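Local structure of transcription termination factor FttA (Methanosarcina mazei, 2XR1) at residues I17-V25 and I53-L61; T269-L278 and E453-Y464. The protein probably terminates transcription genome-wide by cutting nascent RNA at the exit channel of RNA polymerase, as a zinc-dependent homodimeric nuclease of the metallo-beta-lactamase/beta-CASP type. All blocks are in the same frame, centred on the assembly; numbering follows the deposited sequence.

Contact 1. Residues I17-V25 and I53-L61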
ATOM      1  N   ILE B  17       4.326  41.520   8.773  1.00 64.49           N
ATOM      2  CA  ILE B  17       3.238  42.267   8.151  1.00 59.65           C
ATOM      3  C   ILE B  17       3.209  43.721   8.617  1.00 60.19           C
ATOM      4  O   ILE B  17       3.167  44.645   7.812  1.00 60.46           O
ATOM      5  CB  ILE B  17       1.896  41.646   8.505  1.00 54.43           C
ATOM      6  CG1 ILE B  17       1.584  40.491   7.558  1.00 53.49           C
ATOM      7  CG2 ILE B  17       0.796  42.689   8.432  1.00 51.85           C
ATOM      8  CD1 ILE B  17       0.859  39.355   8.231  1.00 49.66           C
ATOM      9  N   GLU B  18       3.251  43.911   9.927  1.00 61.13           N
ATOM     10  CA  GLU B  18       3.081  45.230  10.506  1.00 61.77           C
ATOM     11  C   GLU B  18       4.097  46.255  10.016  1.00 66.13           C
ATOM     12  O   GLU B  18       3.750  47.423   9.853  1.00 64.76           O
ATOM     13  CB  GLU B  18       3.088  45.151  12.031  1.00 64.13           C
ATOM     14  CG  GLU B  18       1.973  44.295  12.533  1.00 61.16           C
ATOM     15  CD  GLU B  18       1.383  44.769  13.810  1.00 63.39           C
ATOM     16  OE1 GLU B  18       2.164  44.978  14.769  1.00 71.62           O
ATOM     17  OE2 GLU B  18       0.134  44.893  13.857  1.00 60.08           O
ATOM     18  N   LYS B  19       5.327  45.817   9.757  1.00 71.57           N
ATOM     19  CA  LYS B  19       6.326  46.706   9.151  1.00 77.29           C
ATOM     20  C   LYS B  19       6.272  46.757   7.615  1.00 76.27           C
ATOM     21  O   LYS B  19       7.115  47.387   6.996  1.00 81.66           O
ATOM     22  CB  LYS B  19       7.745  46.363   9.632  1.00 86.43           C
ATOM     23  CG  LYS B  19       8.194  44.928   9.396  1.00 88.85           C
ATOM     24  CD  LYS B  19       9.465  44.600  10.178  1.00 99.78           C
ATOM     25  CE  LYS B  19       9.300  44.798  11.691  1.00101.49           C
ATOM     26  NZ  LYS B  19      10.257  43.973  12.495  1.00110.63           N
ATOM     27  N   ASN B  20       5.301  46.084   7.000  1.00 70.52           N
ATOM     28  CA  ASN B  20       5.046  46.268   5.570  1.00 70.28           C
ATOM     29  C   ASN B  20       3.844  47.146   5.305  1.00 65.35           C
ATOM     30  O   ASN B  20       3.704  47.657   4.200  1.00 67.94           O
ATOM     31  CB  ASN B  20       4.886  44.923   4.831  1.00 69.86           C
ATOM     32  CG  ASN B  20       6.127  44.550   3.990  1.00 77.49           C
ATOM     33  OD1 ASN B  20       7.097  45.301   3.924  1.00 80.49           O
ATOM     34  ND2 ASN B  20       6.085  43.377   3.350  1.00 78.35           N
ATOM     35  N   LEU B  21       2.995  47.339   6.317  1.00 59.96           N
ATOM     36  CA  LEU B  21       1.733  48.068   6.162  1.00 55.42           C
ATOM     37  C   LEU B  21       1.965  49.571   6.015  1.00 57.05           C
ATOM     38  O   LEU B  21       2.834  50.131   6.658  1.00 59.73           O
ATOM     39  CB  LEU B  21       0.786  47.797   7.348  1.00 51.01           C
ATOM     40  CG  LEU B  21       0.097  46.424   7.466  1.00 47.40           C
ATOM     41  CD1 LEU B  21      -0.684  46.308   8.757  1.00 44.98           C
ATOM     42  CD2 LEU B  21      -0.836  46.121   6.311  1.00 44.53           C
ATOM     43  N   PRO B  22       1.194  50.230   5.143  1.00 56.33           N
ATOM     44  CA  PRO B  22       1.261  51.690   5.094  1.00 57.70           C
ATOM     45  C   PRO B  22       0.746  52.329   6.380  1.00 54.25           C
ATOM     46  O   PRO B  22       0.036  51.694   7.133  1.00 50.49           O
ATOM     47  CB  PRO B  22       0.366  52.055   3.910  1.00 58.84           C
ATOM     48  CG  PRO B  22      -0.404  50.867   3.594  1.00 57.42           C
ATOM     49  CD  PRO B  22       0.299  49.671   4.120  1.00 55.75           C
ATOM     50  N   ALA B  23       1.154  53.566   6.628  1.00 56.46           N
ATOM     51  CA  ALA B  23       0.680  54.349   7.751  1.00 54.95           C
ATOM     52  C   ALA B  23      -0.819  54.318   7.773  1.00 51.81           C
ATOM     53  O   ALA B  23      -1.459  54.373   6.740  1.00 51.43           O
ATOM     54  CB  ALA B  23       1.156  55.785   7.632  1.00 58.58           C
ATOM     55  N   GLY B  24      -1.379  54.239   8.967  1.00 50.83           N
ATOM     56  CA  GLY B  24      -2.815  54.317   9.150  1.00 49.80           C
ATOM     57  C   GLY B  24      -3.513  52.981   9.102  1.00 47.91           C
ATOM     58  O   GLY B  24      -4.679  52.881   9.446  1.00 48.59           O
ATOM     59  N   VAL B  25      -2.829  51.947   8.656  1.00 46.63           N
ATOM     60  CA  VAL B  25      -3.465  50.671   8.513  1.00 45.33           C
ATOM     61  C   VAL B  25      -2.976  49.723   9.592  1.00 44.71           C
ATOM     62  O   VAL B  25      -1.770  49.500   9.739  1.00 45.90           O
ATOM     63  CB  VAL B  25      -3.213  50.118   7.106  1.00 45.82           C
ATOM     64  CG1 VAL B  25      -3.842  48.762   6.918  1.00 43.41           C
ATOM     65  CG2 VAL B  25      -3.752  51.126   6.081  1.00 48.45           C
ATOM     66  N   ILE B  53      -2.637  46.398  -0.894  1.00 81.19           N
ATOM     67  CA  ILE B  53      -1.996  46.065   0.366  1.00 81.25           C
ATOM     68  C   ILE B  53      -1.897  44.584   0.415  1.00 79.41           C
ATOM     69  O   ILE B  53      -0.813  44.040   0.602  1.00 80.23           O
ATOM     70  CB  ILE B  53      -2.795  46.541   1.573  1.00 81.62           C
ATOM     71  CG1 ILE B  53      -2.906  48.059   1.557  1.00 83.21           C
ATOM     72  CG2 ILE B  53      -2.128  46.082   2.875  1.00 82.43           C
ATOM     73  CD1 ILE B  53      -3.991  48.591   2.456  1.00 82.78           C
ATOM     74  N   ILE B  54      -3.023  43.929   0.177  1.00 77.08           N
ATOM     75  CA  ILE B  54      -3.016  42.480   0.165  1.00 75.43           C
ATOM     76  C   ILE B  54      -2.085  41.978  -0.953  1.00 75.67           C
ATOM     77  O   ILE B  54      -1.362  41.010  -0.755  1.00 75.62           O
ATOM     78  CB  ILE B  54      -4.419  41.899   0.068  1.00 73.18           C
ATOM     79  CG1 ILE B  54      -5.307  42.464   1.165  1.00 73.79           C
ATOM     80  CG2 ILE B  54      -4.368  40.431   0.291  1.00 72.36           C
ATOM     81  CD1 ILE B  54      -4.815  42.133   2.570  1.00 74.41           C
ATOM     82  N   ARG B  55      -2.067  42.658  -2.101  1.00 76.60           N
ATOM     83  CA  ARG B  55      -1.115  42.334  -3.164  1.00 77.80           C
ATOM     84  C   ARG B  55       0.323  42.491  -2.668  1.00 79.85           C
ATOM     85  O   ARG B  55       1.094  41.531  -2.680  1.00 79.45           O
ATOM     86  CB  ARG B  55      -1.348  43.216  -4.403  1.00 78.95           C
ATOM     87  N   ASN B  56       0.659  43.701  -2.221  1.00 82.03           N
ATOM     88  CA  ASN B  56       1.974  43.998  -1.636  1.00 84.65           C
ATOM     89  C   ASN B  56       2.292  43.158  -0.393  1.00 84.64           C
ATOM     90  O   ASN B  56       3.462  42.971  -0.063  1.00 86.02           O
ATOM     91  CB  ASN B  56       2.124  45.503  -1.300  1.00 86.69           C
ATOM     92  CG  ASN B  56       2.728  46.336  -2.457  1.00 89.32           C
ATOM     93  OD1 ASN B  56       2.739  47.575  -2.409  1.00 90.69           O
ATOM     94  ND2 ASN B  56       3.254  45.660  -3.476  1.00 89.64           N
ATOM     95  N   LEU B  57       1.265  42.650   0.285  1.00 83.56           N
ATOM     96  CA  LEU B  57       1.467  41.747   1.430  1.00 83.92           C
ATOM     97  C   LEU B  57       1.747  40.316   0.996  1.00 83.40           C
ATOM     98  O   LEU B  57       2.815  39.782   1.294  1.00 84.92           O
ATOM     99  CB  LEU B  57       0.283  41.782   2.403  1.00 82.73           C
ATOM    100  CG  LEU B  57       0.490  42.601   3.683  1.00 84.85           C
ATOM    101  CD1 LEU B  57       1.385  43.827   3.469  1.00 86.99           C
ATOM    102  CD2 LEU B  57      -0.868  42.999   4.275  1.00 83.63           C
ATOM    103  N   ALA B  58       0.799  39.693   0.300  1.00 81.92           N
ATOM    104  CA  ALA B  58       1.010  38.345  -0.242  1.00 81.86           C
ATOM    105  C   ALA B  58       2.361  38.264  -0.991  1.00 84.71           C
ATOM    106  O   ALA B  58       3.105  37.285  -0.842  1.00 86.01           O
ATOM    107  CB  ALA B  58      -0.147  37.948  -1.160  1.00 79.42           C
ATOM    108  N   LYS B  59       2.689  39.309  -1.756  1.00 86.30           N
ATOM    109  CA  LYS B  59       3.946  39.366  -2.493  1.00 88.84           C
ATOM    110  C   LYS B  59       5.173  39.107  -1.607  1.00 91.26           C
ATOM    111  O   LYS B  59       5.897  38.139  -1.832  1.00 92.53           O
ATOM    112  CB  LYS B  59       4.089  40.712  -3.208  1.00 90.28           C
ATOM    113  N   GLU B  60       5.411  39.948  -0.603  1.00 92.51           N
ATOM    114  CA  GLU B  60       6.593  39.779   0.265  1.00 94.89           C
ATOM    115  C   GLU B  60       6.519  38.549   1.202  1.00 94.46           C
ATOM    116  O   GLU B  60       7.551  38.123   1.731  1.00 96.60           O
ATOM    117  CB  GLU B  60       6.854  41.054   1.077  1.00 96.44           C
ATOM    118  CG  GLU B  60       8.291  41.196   1.626  1.00 99.97           C
ATOM    119  CD  GLU B  60       9.353  41.507   0.560  1.00101.96           C
ATOM    120  OE1 GLU B  60       9.051  41.495  -0.651  1.00101.66           O
ATOM    121  OE2 GLU B  60      10.509  41.770   0.942  1.00104.17           O
ATOM    122  N   LEU B  61       5.318  37.984   1.389  1.00 91.85           N
ATOM    123  CA  LEU B  61       5.106  36.780   2.225  1.00 91.25           C
ATOM    124  C   LEU B  61       5.001  35.467   1.427  1.00 90.40           C
ATOM    125  O   LEU B  61       4.918  34.388   2.028  1.00 90.14           O
ATOM    126  CB  LEU B  61       3.825  36.923   3.075  1.00 89.31           C
ATOM    127  CG  LEU B  61       3.918  37.645   4.418  1.00 90.27           C
ATOM    128  CD1 LEU B  61       2.542  37.781   5.024  1.00 87.32           C
ATOM    129  CD2 LEU B  61       4.856  36.916   5.373  1.00 92.65           C
TER

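Contact 2. Residues T269-L278 and E453-Y464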
ATOM      1  N   THR B 269     -14.786  22.342  -5.310  1.00 27.08           N
ATOM      2  CA  THR B 269     -15.209  23.653  -5.870  1.00 28.23           C
ATOM      3  C   THR B 269     -16.468  24.087  -5.173  1.00 28.30           C
ATOM      4  O   THR B 269     -17.111  23.282  -4.553  1.00 29.33           O
ATOM      5  CB  THR B 269     -15.459  23.603  -7.393  1.00 27.88           C
ATOM      6  OG1 THR B 269     -16.422  22.577  -7.674  1.00 28.05           O
ATOM      7  CG2 THR B 269     -14.136  23.338  -8.137  1.00 26.00           C
ATOM      8  N   PRO B 270     -16.806  25.362  -5.232  1.00 28.93           N
ATOM      9  CA  PRO B 270     -18.075  25.786  -4.565  1.00 29.64           C
ATOM     10  C   PRO B 270     -19.341  25.086  -5.061  1.00 29.89           C
ATOM     11  O   PRO B 270     -20.194  24.726  -4.259  1.00 31.93           O
ATOM     12  CB  PRO B 270     -18.140  27.289  -4.838  1.00 30.17           C
ATOM     13  CG  PRO B 270     -16.713  27.694  -5.050  1.00 30.54           C
ATOM     14  CD  PRO B 270     -15.941  26.505  -5.579  1.00 29.32           C
ATOM     15  N   PRO B 271     -19.500  24.914  -6.372  1.00 29.34           N
ATOM     16  CA  PRO B 271     -20.691  24.216  -6.817  1.00 30.11           C
ATOM     17  C   PRO B 271     -20.695  22.741  -6.407  1.00 29.69           C
ATOM     18  O   PRO B 271     -21.752  22.188  -6.092  1.00 31.42           O
ATOM     19  CB  PRO B 271     -20.633  24.352  -8.340  1.00 30.00           C
ATOM     20  CG  PRO B 271     -19.696  25.462  -8.575  1.00 29.80           C
ATOM     21  CD  PRO B 271     -18.713  25.414  -7.506  1.00 28.74           C
ATOM     22  N   THR B 272     -19.543  22.101  -6.422  1.00 27.75           N
ATOM     23  CA  THR B 272     -19.463  20.759  -5.925  1.00 28.25           C
ATOM     24  C   THR B 272     -20.015  20.695  -4.517  1.00 30.81           C
ATOM     25  O   THR B 272     -20.734  19.785  -4.155  1.00 32.54           O
ATOM     26  CB  THR B 272     -17.993  20.261  -5.921  1.00 26.38           C
ATOM     27  OG1 THR B 272     -17.537  20.213  -7.264  1.00 25.93           O
ATOM     28  CG2 THR B 272     -17.854  18.902  -5.319  1.00 22.55           C
ATOM     29  N   ARG B 273     -19.644  21.658  -3.703  1.00 32.57           N
ATOM     30  CA  ARG B 273     -20.039  21.634  -2.327  1.00 34.47           C
ATOM     31  C   ARG B 273     -21.553  21.542  -2.245  1.00 35.58           C
ATOM     32  O   ARG B 273     -22.104  20.682  -1.570  1.00 36.38           O
ATOM     33  CB  ARG B 273     -19.572  22.914  -1.681  1.00 35.52           C
ATOM     34  CG  ARG B 273     -19.385  22.792  -0.208  1.00 38.24           C
ATOM     35  CD  ARG B 273     -20.442  23.463   0.548  1.00 40.94           C
ATOM     36  NE  ARG B 273     -20.584  24.886   0.283  1.00 44.64           N
ATOM     37  CZ  ARG B 273     -20.169  25.865   1.099  1.00 49.93           C
ATOM     38  NH1 ARG B 273     -19.481  25.609   2.230  1.00 51.65           N
ATOM     39  NH2 ARG B 273     -20.428  27.134   0.784  1.00 50.92           N
ATOM     40  N   ASP B 274     -22.218  22.427  -2.973  1.00 35.54           N
ATOM     41  CA  ASP B 274     -23.680  22.499  -2.916  1.00 36.98           C
ATOM     42  C   ASP B 274     -24.361  21.230  -3.445  1.00 36.04           C
ATOM     43  O   ASP B 274     -25.339  20.742  -2.835  1.00 36.72           O
ATOM     44  CB  ASP B 274     -24.151  23.719  -3.690  1.00 38.20           C
ATOM     45  CG  ASP B 274     -23.709  25.043  -3.040  1.00 41.40           C
ATOM     46  OD1 ASP B 274     -23.266  25.038  -1.856  1.00 43.77           O
ATOM     47  OD2 ASP B 274     -23.834  26.106  -3.714  1.00 44.93           O
ATOM     48  N   LEU B 275     -23.824  20.679  -4.554  1.00 33.44           N
ATOM     49  CA  LEU B 275     -24.383  19.490  -5.174  1.00 32.36           C
ATOM     50  C   LEU B 275     -24.176  18.298  -4.271  1.00 32.75           C
ATOM     51  O   LEU B 275     -25.095  17.526  -4.074  1.00 34.49           O
ATOM     52  CB  LEU B 275     -23.780  19.251  -6.547  1.00 30.52           C
ATOM     53  CG  LEU B 275     -24.146  20.315  -7.585  1.00 29.24           C
ATOM     54  CD1 LEU B 275     -23.216  20.337  -8.826  1.00 20.96           C
ATOM     55  CD2 LEU B 275     -25.607  20.162  -7.913  1.00 27.40           C
ATOM     56  N   MET B 276     -22.992  18.185  -3.687  1.00 31.97           N
ATOM     57  CA  MET B 276     -22.634  17.084  -2.820  1.00 32.54           C
ATOM     58  C   MET B 276     -23.619  16.968  -1.648  1.00 34.99           C
ATOM     59  O   MET B 276     -24.066  15.872  -1.298  1.00 36.29           O
ATOM     60  CB  MET B 276     -21.227  17.311  -2.280  1.00 31.57           C
ATOM     61  CG  MET B 276     -20.834  16.409  -1.108  1.00 34.64           C
ATOM     62  SD  MET B 276     -19.024  16.464  -0.846  1.00 41.47           S
ATOM     63  CE  MET B 276     -18.827  18.060  -0.029  1.00 36.37           C
ATOM     64  N   VAL B 277     -23.947  18.096  -1.022  1.00 35.47           N
ATOM     65  CA  VAL B 277     -24.910  18.067   0.072  1.00 37.24           C
ATOM     66  C   VAL B 277     -26.281  17.590  -0.432  1.00 37.87           C
ATOM     67  O   VAL B 277     -26.946  16.759   0.198  1.00 38.66           O
ATOM     68  CB  VAL B 277     -25.010  19.459   0.776  1.00 38.57           C
ATOM     69  CG1 VAL B 277     -26.288  19.594   1.617  1.00 39.48           C
ATOM     70  CG2 VAL B 277     -23.764  19.665   1.649  1.00 37.80           C
ATOM     71  N   LEU B 278     -26.686  18.119  -1.576  1.00 37.22           N
ATOM     72  CA  LEU B 278     -27.981  17.762  -2.167  1.00 38.54           C
ATOM     73  C   LEU B 278     -28.055  16.285  -2.453  1.00 38.52           C
ATOM     74  O   LEU B 278     -28.998  15.598  -2.029  1.00 40.48           O
ATOM     75  CB  LEU B 278     -28.188  18.506  -3.479  1.00 37.96           C
ATOM     76  CG  LEU B 278     -29.539  18.276  -4.127  1.00 38.55           C
ATOM     77  CD1 LEU B 278     -30.610  18.840  -3.240  1.00 38.95           C
ATOM     78  CD2 LEU B 278     -29.566  18.897  -5.477  1.00 35.90           C
ATOM     79  N   GLU B 453     -33.992  21.155  -8.518  1.00 43.22           N
ATOM     80  CA  GLU B 453     -33.152  21.764  -7.493  1.00 42.79           C
ATOM     81  C   GLU B 453     -31.672  21.775  -7.905  1.00 40.88           C
ATOM     82  O   GLU B 453     -30.954  22.763  -7.648  1.00 40.48           O
ATOM     83  CB  GLU B 453     -33.354  21.023  -6.177  1.00 43.99           C
ATOM     84  CG  GLU B 453     -32.539  21.527  -4.983  1.00 45.34           C
ATOM     85  CD  GLU B 453     -32.682  23.000  -4.711  1.00 46.68           C
ATOM     86  OE1 GLU B 453     -33.850  23.507  -4.617  1.00 49.56           O
ATOM     87  OE2 GLU B 453     -31.613  23.633  -4.582  1.00 43.46           O
ATOM     88  N   ALA B 454     -31.216  20.709  -8.572  1.00 39.63           N
ATOM     89  CA  ALA B 454     -29.828  20.659  -9.087  1.00 38.06           C
ATOM     90  C   ALA B 454     -29.599  21.735 -10.132  1.00 37.86           C
ATOM     91  O   ALA B 454     -28.518  22.305 -10.232  1.00 37.25           O
ATOM     92  CB  ALA B 454     -29.519  19.332  -9.654  1.00 36.94           C
ATOM     93  N   THR B 455     -30.639  22.028 -10.894  1.00 38.63           N
ATOM     94  CA  THR B 455     -30.554  23.011 -11.951  1.00 38.41           C
ATOM     95  C   THR B 455     -30.539  24.384 -11.357  1.00 39.16           C
ATOM     96  O   THR B 455     -29.791  25.225 -11.803  1.00 40.08           O
ATOM     97  CB  THR B 455     -31.750  22.867 -12.930  1.00 39.22           C
ATOM     98  OG1 THR B 455     -31.754  21.529 -13.486  1.00 38.63           O
ATOM     99  CG2 THR B 455     -31.641  23.888 -14.037  1.00 38.57           C
ATOM    100  N   ALA B 456     -31.386  24.631 -10.366  1.00 40.05           N
ATOM    101  CA  ALA B 456     -31.349  25.893  -9.614  1.00 40.37           C
ATOM    102  C   ALA B 456     -29.912  26.254  -9.217  1.00 38.83           C
ATOM    103  O   ALA B 456     -29.475  27.365  -9.434  1.00 39.16           O
ATOM    104  CB  ALA B 456     -32.245  25.805  -8.381  1.00 41.35           C
ATOM    105  N   ILE B 457     -29.163  25.282  -8.709  1.00 37.65           N
ATOM    106  CA  ILE B 457     -27.799  25.532  -8.249  1.00 36.46           C
ATOM    107  C   ILE B 457     -26.913  26.081  -9.344  1.00 35.79           C
ATOM    108  O   ILE B 457     -26.041  26.882  -9.052  1.00 35.41           O
ATOM    109  CB  ILE B 457     -27.181  24.273  -7.613  1.00 35.68           C
ATOM    110  CG1 ILE B 457     -27.881  24.000  -6.280  1.00 36.62           C
ATOM    111  CG2 ILE B 457     -25.693  24.475  -7.389  1.00 34.56           C
ATOM    112  CD1 ILE B 457     -28.050  22.580  -5.924  1.00 34.50           C
ATOM    113  N   HIS B 458     -27.116  25.650 -10.597  1.00 35.95           N
ATOM    114  CA  HIS B 458     -26.330  26.182 -11.743  1.00 35.97           C
ATOM    115  C   HIS B 458     -26.464  27.720 -11.767  1.00 37.36           C
ATOM    116  O   HIS B 458     -25.481  28.463 -11.908  1.00 37.07           O
ATOM    117  CB  HIS B 458     -26.794  25.584 -13.088  1.00 35.58           C
ATOM    118  CG  HIS B 458     -26.437  24.140 -13.279  1.00 35.82           C
ATOM    119  ND1 HIS B 458     -26.807  23.159 -12.387  1.00 36.90           N
ATOM    120  CD2 HIS B 458     -25.756  23.510 -14.267  1.00 34.66           C
ATOM    121  CE1 HIS B 458     -26.343  21.990 -12.804  1.00 35.43           C
ATOM    122  NE2 HIS B 458     -25.716  22.175 -13.949  1.00 33.70           N
ATOM    123  N   ALA B 459     -27.687  28.195 -11.569  1.00 38.79           N
ATOM    124  CA  ALA B 459     -27.953  29.613 -11.624  1.00 40.47           C
ATOM    125  C   ALA B 459     -27.131  30.411 -10.607  1.00 41.15           C
ATOM    126  O   ALA B 459     -26.895  31.596 -10.787  1.00 42.37           O
ATOM    127  CB  ALA B 459     -29.440  29.873 -11.446  1.00 42.11           C
ATOM    128  N   THR B 460     -26.712  29.759  -9.534  1.00 40.79           N
ATOM    129  CA  THR B 460     -25.977  30.402  -8.465  1.00 41.37           C
ATOM    130  C   THR B 460     -24.489  30.412  -8.734  1.00 40.96           C
ATOM    131  O   THR B 460     -23.733  31.093  -8.027  1.00 41.87           O
ATOM    132  CB  THR B 460     -26.201  29.643  -7.150  1.00 41.67           C
ATOM    133  OG1 THR B 460     -27.438  30.057  -6.561  1.00 45.19           O
ATOM    134  CG2 THR B 460     -25.072  29.879  -6.170  1.00 42.37           C
ATOM    135  N   HIS B 461     -24.051  29.625  -9.724  1.00 39.45           N
ATOM    136  CA  HIS B 461     -22.664  29.568 -10.078  1.00 38.07           C
ATOM    137  C   HIS B 461     -22.449  29.838 -11.560  1.00 37.52           C
ATOM    138  O   HIS B 461     -21.967  28.996 -12.302  1.00 35.78           O
ATOM    139  CB  HIS B 461     -22.111  28.238  -9.678  1.00 37.15           C
ATOM    140  CG  HIS B 461     -22.214  27.973  -8.213  1.00 39.25           C
ATOM    141  ND1 HIS B 461     -21.294  28.456  -7.304  1.00 41.45           N
ATOM    142  CD2 HIS B 461     -23.109  27.258  -7.496  1.00 40.87           C
ATOM    143  CE1 HIS B 461     -21.621  28.048  -6.090  1.00 41.64           C
ATOM    144  NE2 HIS B 461     -22.717  27.319  -6.180  1.00 42.34           N
ATOM    145  N   PRO B 462     -22.763  31.066 -11.985  1.00 38.58           N
ATOM    146  CA  PRO B 462     -22.558  31.450 -13.378  1.00 38.54           C
ATOM    147  C   PRO B 462     -21.114  31.305 -13.892  1.00 37.64           C
ATOM    148  O   PRO B 462     -20.928  30.919 -15.042  1.00 36.68           O
ATOM    149  CB  PRO B 462     -23.013  32.915 -13.396  1.00 40.72           C
ATOM    150  CG  PRO B 462     -22.984  33.367 -11.974  1.00 40.57           C
ATOM    151  CD  PRO B 462     -23.277  32.180 -11.164  1.00 39.47           C
ATOM    152  N   GLU B 463     -20.126  31.635 -13.054  1.00 38.22           N
ATOM    153  CA  GLU B 463     -18.677  31.524 -13.382  1.00 37.92           C
ATOM    154  C   GLU B 463     -18.225  30.100 -13.712  1.00 36.00           C
ATOM    155  O   GLU B 463     -17.159  29.920 -14.244  1.00 35.15           O
ATOM    156  CB  GLU B 463     -17.813  31.981 -12.203  1.00 39.12           C
ATOM    157  CG  GLU B 463     -17.200  33.362 -12.280  1.00 43.81           C
ATOM    158  CD  GLU B 463     -18.162  34.423 -11.945  1.00 53.05           C
ATOM    159  OE1 GLU B 463     -19.302  34.282 -12.464  1.00 59.20           O
ATOM    160  OE2 GLU B 463     -17.790  35.378 -11.191  1.00 56.64           O
ATOM    161  N   TYR B 464     -19.022  29.088 -13.376  1.00 35.03           N
ATOM    162  CA  TYR B 464     -18.653  27.705 -13.627  1.00 33.26           C
ATOM    163  C   TYR B 464     -19.244  27.160 -14.914  1.00 33.23           C
ATOM    164  O   TYR B 464     -18.963  26.024 -15.297  1.00 32.73           O
ATOM    165  CB  TYR B 464     -18.959  26.817 -12.396  1.00 32.61           C
ATOM    166  CG  TYR B 464     -17.918  27.072 -11.339  1.00 32.12           C
ATOM    167  CD1 TYR B 464     -16.733  26.353 -11.328  1.00 30.49           C
ATOM    168  CD2 TYR B 464     -18.063  28.109 -10.414  1.00 32.98           C
ATOM    169  CE1 TYR B 464     -15.738  26.617 -10.414  1.00 30.77           C
ATOM    170  CE2 TYR B 464     -17.063  28.390  -9.483  1.00 31.84           C
ATOM    171  CZ  TYR B 464     -15.900  27.634  -9.491  1.00 31.82           C
ATOM    172  OH  TYR B 464     -14.865  27.874  -8.612  1.00 30.72           O
TER

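Contact 1. Residues I17-V25 and I53-L61
L21 reaches the helix of I53-L61 with one methyl, CD2, which lies 3.7 Å from CG2 of I53 and equally far from CD2 of L57, one helical turn further on. Its chi1 of -73° leaves CG beside the backbone N and anti to the carbonyl carbon, with the branched end turned against the helix. The two side chains of L21 and I53 meet at about a right angle. I53 splits its branches: CG2, anti to the backbone N, faces L21, while CG1 faces the ring of P22 and CD1 comes within 4.4 Å of CG2 of V25. At the other end of the contact I17 and L61 also cross nearly perpendicularly, CG1 of I17 packing 3.8 Å from CD1 of L61. N20 closes the exposed side. Its CB touches CD1 of L57, and its amide crosses E60 at about a right angle, ND2 nearest to CB of the glutamate, whose CG runs anti to the backbone N (chi1 -159°). A type II turn from P22 to V25 brings V25 back to I53. This pairing joins the end of helix 7-18 to helix 52-61 in a type II KH domain. L39 of strand 36-41 touches I17 and L57, L37 touches L61, and F47 of helix 44-49 packs on V25 and I53.

Contact 2. Residues T269-L278 and E453-Y464
P271 pushes its CG between two rings, H461 and Y464, in a CH-pi contact over a face of each, 3.8 Å from the H461 centroid and 3.9 Å from that of Y464. The methyl CG2 of T460 lies over the other face of the H461 ring, so the imidazole is sandwiched between two aliphatic groups. A nearly straight hydrogen bond (N-H...O 170°) from its edge, NE2 of H461 to OD2 of D274, 3.0 Å long, limits its rotation as well. OD2 lies in the plane of the imidazole, but the carboxylate is turned about 48° from the ring, and the bond meets OD2 from above the carboxylate plane. OD1 takes a weak hydrogen bond, part of a salt bridge, from NE of the adjacent R273. P270 adds its CD, 3.5 Å from OH of Y464, a hydroxyl that is hydrogen-bonded to D312. L278 holds CG anti to its backbone N and sets CD1 3.7 Å from CG of E453. CD2 of L278 and CD2 of L275 both lie 4.0 Å from CD1 of I457. Segments 270-278 of helix 270-290 and 453-460 of helix 451-460 run nearly antiparallel (161°), their axes 10.3 Å apart at closest, joining the metallo-beta-lactamase and beta-CASP regions. Helix 146-157 packs V148 and I151 on D274; T147 and S145 bind the E453 carboxylate; helix 423-436 covers A454, T455 and H458.

The two contacts stand apart in the chain: their centres are about 35 Å from each other and their nearest atoms about 18 Å, with no touch between them. Contact 1 closes within the first KH domain before contact 2 opens, and it lies away from the zinc site. Contact 2 is about 8 Å from the centre of the chain and near the zinc site, though not part of it. The side chain of L275 is about 10 Å from a zinc ion and about 8 Å from that of H247, while that of T269 is about 7 Å from that of H245; both histidines are zinc ligands. Neither contact is touched by the other subunit of the dimer.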